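Local coordinates for DUF4847 domain-containing protein (Bacteroides vulgatus, PDB 4ZGF), which is of unknown function but binds calcium ions and belongs to a lipocalin-like family of the calycin clan, at residues E3-A7 / T59-D63; L109-F114 / L124-K129. All coordinates share one frame; numbering follows the deposited sequence. Where two conformers were deposited one is given.

Contact 1. Residues E3-A7 / T59-D63; sequences EEIFA and TFKAD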
# COMPACT_ATOMS: atom_id res chain seq x y z
N GLU A 3 14.40 7.01 6.58
CA GLU A 3 13.96 6.22 7.72
C GLU A 3 12.90 6.95 8.56
O GLU A 3 12.05 6.32 9.18
CB GLU A 3 15.12 5.76 8.60
CG GLU A 3 16.15 4.88 7.87
CD GLU A 3 17.19 5.63 7.03
OE1 GLU A 3 17.18 6.90 7.01
OE2 GLU A 3 17.99 4.90 6.40
N GLU A 4 12.94 8.28 8.56
CA GLU A 4 11.99 9.05 9.31
C GLU A 4 10.56 8.87 8.81
O GLU A 4 9.65 8.96 9.66
CB GLU A 4 12.44 10.50 9.39
CG GLU A 4 13.70 10.67 10.24
CD GLU A 4 14.28 12.07 10.18
OE1 GLU A 4 13.52 13.04 10.38
OE2 GLU A 4 15.49 12.18 9.96
N ILE A 5 10.36 8.54 7.51
CA ILE A 5 9.01 8.20 7.01
C ILE A 5 8.79 6.68 6.96
O ILE A 5 7.77 6.17 7.44
CB ILE A 5 8.63 8.89 5.68
CG1 ILE A 5 7.28 8.40 5.16
CG2 ILE A 5 9.68 8.75 4.61
CD1 ILE A 5 6.52 9.37 4.25
N PHE A 6 9.71 5.94 6.37
CA PHE A 6 9.45 4.49 6.21
C PHE A 6 9.42 3.74 7.54
O PHE A 6 8.50 2.93 7.73
CB PHE A 6 10.45 3.85 5.23
CG PHE A 6 10.10 4.15 3.80
CD1 PHE A 6 10.53 5.31 3.17
CD2 PHE A 6 9.32 3.28 3.10
CE1 PHE A 6 10.16 5.58 1.85
CE2 PHE A 6 8.94 3.54 1.80
CZ PHE A 6 9.35 4.69 1.18
N ALA A 7 10.40 3.99 8.41
CA ALA A 7 10.57 3.18 9.62
C ALA A 7 9.94 3.86 10.84
O ALA A 7 10.55 4.00 11.91
CB ALA A 7 12.05 2.88 9.84
N THR A 59 5.86 -3.38 7.93
CA THR A 59 6.74 -2.66 8.83
C THR A 59 8.14 -2.66 8.21
O THR A 59 8.76 -3.71 8.04
CB THR A 59 6.75 -3.30 10.22
OG1 THR A 59 5.41 -3.32 10.73
CG2 THR A 59 7.63 -2.54 11.17
N PHE A 60 8.60 -1.45 7.87
CA PHE A 60 9.95 -1.27 7.36
C PHE A 60 10.89 -1.01 8.54
O PHE A 60 10.63 -0.16 9.38
CB PHE A 60 9.99 -0.03 6.44
CG PHE A 60 9.07 -0.12 5.23
CD1 PHE A 60 9.48 -0.76 4.07
CD2 PHE A 60 7.81 0.46 5.25
CE1 PHE A 60 8.61 -0.85 2.98
CE2 PHE A 60 6.97 0.38 4.16
CZ PHE A 60 7.36 -0.25 3.02
N LYS A 61 12.01 -1.73 8.57
CA LYS A 61 13.06 -1.51 9.56
C LYS A 61 14.18 -0.70 8.98
O LYS A 61 14.48 -0.80 7.79
CB LYS A 61 13.57 -2.84 10.10
CG LYS A 61 12.62 -3.54 11.02
CD LYS A 61 13.29 -4.69 11.75
CE LYS A 61 12.32 -5.37 12.70
NZ LYS A 61 12.94 -6.39 13.59
N ALA A 62 14.86 0.06 9.85
CA ALA A 62 15.96 0.92 9.41
C ALA A 62 17.17 0.13 8.90
O ALA A 62 18.04 0.71 8.24
CB ALA A 62 16.38 1.87 10.53
N ASP A 63 17.22 -1.18 9.17
CA ASP A 63 18.27 -2.03 8.61
C ASP A 63 18.06 -2.40 7.14
O ASP A 63 18.82 -3.19 6.61
CB ASP A 63 18.50 -3.28 9.47
CG ASP A 63 17.36 -4.27 9.46
OD1 ASP A 63 16.37 -4.04 8.74
OD2 ASP A 63 17.49 -5.29 10.20
O HOH W 1 17.41 2.01 6.02
O HOH W 2 7.30 0.82 9.02
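F6 and F60 meet as a T-shaped aromatic pair. The edge of F6 leads with CD2, which stands 3.7 Å above the plane of the F60 ring and over its centre. The ring planes are nearly perpendicular at 89°, and the centroids lie 5.1 Å apart. In F6 the first torsion of -78° sets CG anti to the carbonyl carbon, which turns the ring off the end of helix 2-6 and brings its edge to the waiting face. Phenylalanine suits both places, because one ring offers slightly positive C-H bonds and the other its pi cloud, and neither side chain has a polar group to satisfy. W79 packs on both rings, and Y115 meets F6 edge to face.

Beside the rings the apolar contact is slighter. The aliphatic CG of E3 lies 4.0 Å from A62 CB, and A7 and A62 bring their small methyls near one another. Alanine at A7, where the chain leaves the helix, lets the backbones approach: A7 CA makes a C-H...O contact of 3.3 Å with F60 O.

Polar links across the contact run through water. One water lies 2.7 Å from F6 O and accepts from F60 N at 2.9 Å; F6 O also receives the indole N-H of W11. A second water donates both to E3 OE2 and to A62 O, the latter at 2.6 Å, so the carboxylate reaches the A62 carbonyl through water while the CG of the same glutamate touches the A62 methyl.

With no direct hydrogen bond between the segments, the chemistry implies that a T-shaped ring pair and two bridging waters join the N-terminal helix to the end of strand 57-60, consistent with a lipocalin-like barrel whose N-terminal helix packs against one end.

Contact 2. Residues L109-F114 / L124-K129; sequences LNNAIF and LAPEGK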
# COMPACT_ATOMS: atom_id res chain seq x y z
N LEU A 109 3.40 -2.96 -4.55
CA LEU A 109 4.66 -2.74 -3.87
C LEU A 109 5.85 -3.01 -4.79
O LEU A 109 6.84 -2.30 -4.72
CB LEU A 109 4.77 -3.56 -2.57
CG LEU A 109 4.23 -2.75 -1.36
CD1 LEU A 109 2.78 -2.37 -1.50
CD2 LEU A 109 4.56 -3.45 -0.08
N ASN A 110 5.77 -4.05 -5.60
CA ASN A 110 6.85 -4.35 -6.54
C ASN A 110 7.04 -3.26 -7.59
O ASN A 110 8.17 -3.07 -8.03
CB ASN A 110 6.60 -5.66 -7.27
CG ASN A 110 7.26 -6.83 -6.61
OD1 ASN A 110 8.39 -6.71 -6.14
ND2 ASN A 110 6.58 -7.97 -6.56
N ASN A 111 5.97 -2.58 -7.97
CA ASN A 111 6.08 -1.54 -8.99
C ASN A 111 6.33 -0.17 -8.40
O ASN A 111 6.55 0.79 -9.15
CB ASN A 111 4.87 -1.58 -9.89
CG ASN A 111 4.80 -2.84 -10.73
OD1 ASN A 111 5.81 -3.52 -10.97
ND2 ASN A 111 3.61 -3.15 -11.17
N ALA A 112 6.26 -0.04 -7.09
CA ALA A 112 6.47 1.28 -6.47
C ALA A 112 7.87 1.80 -6.79
O ALA A 112 8.86 1.10 -6.59
CB ALA A 112 6.29 1.19 -4.97
N ILE A 113 7.93 3.06 -7.20
CA ILE A 113 9.20 3.73 -7.41
C ILE A 113 9.25 5.12 -6.81
O ILE A 113 10.34 5.62 -6.56
CB ILE A 113 9.62 3.68 -8.85
CG1 ILE A 113 11.11 3.91 -9.02
CG2 ILE A 113 8.80 4.57 -9.67
CD1 ILE A 113 11.62 3.42 -10.38
N PHE A 114 8.09 5.76 -6.59
CA PHE A 114 8.02 7.07 -5.98
C PHE A 114 7.23 6.98 -4.67
O PHE A 114 6.29 6.19 -4.57
CB PHE A 114 7.32 8.06 -6.91
CG PHE A 114 7.98 8.20 -8.24
CD1 PHE A 114 9.29 8.63 -8.34
CD2 PHE A 114 7.31 7.85 -9.41
CE1 PHE A 114 9.92 8.76 -9.56
CE2 PHE A 114 7.95 7.98 -10.63
CZ PHE A 114 9.23 8.41 -10.69
N LEU A 124 2.66 5.20 -2.16
CA LEU A 124 3.65 4.59 -3.04
C LEU A 124 3.08 4.48 -4.45
O LEU A 124 2.02 3.88 -4.62
CB LEU A 124 4.02 3.19 -2.57
CG LEU A 124 4.52 3.06 -1.13
CD1 LEU A 124 4.82 1.60 -0.82
CD2 LEU A 124 5.76 3.93 -0.84
N ALA A 125 3.79 5.02 -5.44
CA ALA A 125 3.32 5.07 -6.83
C ALA A 125 4.31 4.40 -7.76
O ALA A 125 5.53 4.51 -7.57
CB ALA A 125 3.13 6.52 -7.30
N PRO A 126 3.79 3.81 -8.84
CA PRO A 126 4.66 3.27 -9.89
C PRO A 126 5.13 4.37 -10.86
O PRO A 126 4.74 5.54 -10.74
CB PRO A 126 3.74 2.27 -10.58
CG PRO A 126 2.40 2.95 -10.52
CD PRO A 126 2.37 3.62 -9.17
N GLU A 127 5.98 3.96 -11.79
CA GLU A 127 6.65 4.95 -12.66
C GLU A 127 5.72 5.90 -13.41
O GLU A 127 6.06 7.05 -13.62
CB GLU A 127 7.60 4.24 -13.61
CG GLU A 127 6.91 3.24 -14.56
CD GLU A 127 7.84 2.57 -15.59
OE1 GLU A 127 9.05 2.80 -15.49
OE2 GLU A 127 7.36 1.74 -16.43
N GLY A 128 4.58 5.42 -13.81
CA GLY A 128 3.61 6.30 -14.54
C GLY A 128 2.79 7.22 -13.67
O GLY A 128 2.08 8.10 -14.17
N LYS A 129 2.82 7.03 -12.34
CA LYS A 129 2.14 7.91 -11.40
C LYS A 129 0.64 7.98 -11.59
O LYS A 129 0.02 8.95 -11.14
CB LYS A 129 2.82 9.28 -11.32
CG LYS A 129 4.27 9.23 -10.92
CD LYS A 129 4.99 10.58 -11.08
CE LYS A 129 5.09 11.14 -12.50
NZ LYS A 129 5.81 12.47 -12.42
O HOH W 3 6.93 1.18 -11.79
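F114 holds CG anti to its carbonyl carbon (chi1 -58°), which sets the ring beside the 126-129 turn, while I113 has CG1 anti to the backbone N and CG2 turned to the same turn. I113 CG2 thus lies 3.6 Å from E127 N and also against one face of the F114 ring, a flat surface that suits a methyl. The ring's edge points CE2 at E127 O, 3.7 Å away. Lysine suits its place because its long methylenes can run obliquely past the ring, with K129 CG 3.7 Å from F114 CD2, while the charged end goes beyond; the ammonium, on the side opposite the I113 methyl, is too distant for more than a weak cation-pi attraction. Putting an alanine at F114 would probably strip the K129 methylenes of one packing surface and uncover one side of the I113 methyl, leaving a gap beside the turn.

The backbones form a classic beta bulge. A125 O accepts both I113 N, at 2.8 Å, and F114 N, at 3.0 Å, and A125 N returns a bond to F114 O at 2.9 Å. A water joins N111 O to E127 N. Small A112 fits its CB against L124 CB at 3.9 Å, and K129 N bonds to P126 O, closing a type I turn.

The bulge follows helix 100-111, whose L109 packs on strands 87-92 and 132-136. I113 also bonds through its backbone to V88, linking strands 87-92 and 121-125.

Along the chain the two come in series, both segments of contact 1 preceding those of contact 2, and their centres lie 18 Å apart. Both reach the same curled antiparallel sheet: strand 57-60 pairs with strand 11-21, which pairs with 132-136, which in turn pairs with 121-125. The two meet where F6 CE2 packs on L124 CD2 at 4.2 Å, so the rings of the first contact continue into the apolar side of the second. Each joins a helix or its exit to a strand end, the N-terminal helix 2-6 in one case and helix 100-111 in the other. Together they knit early and late parts of the chain into one lipocalin-like domain.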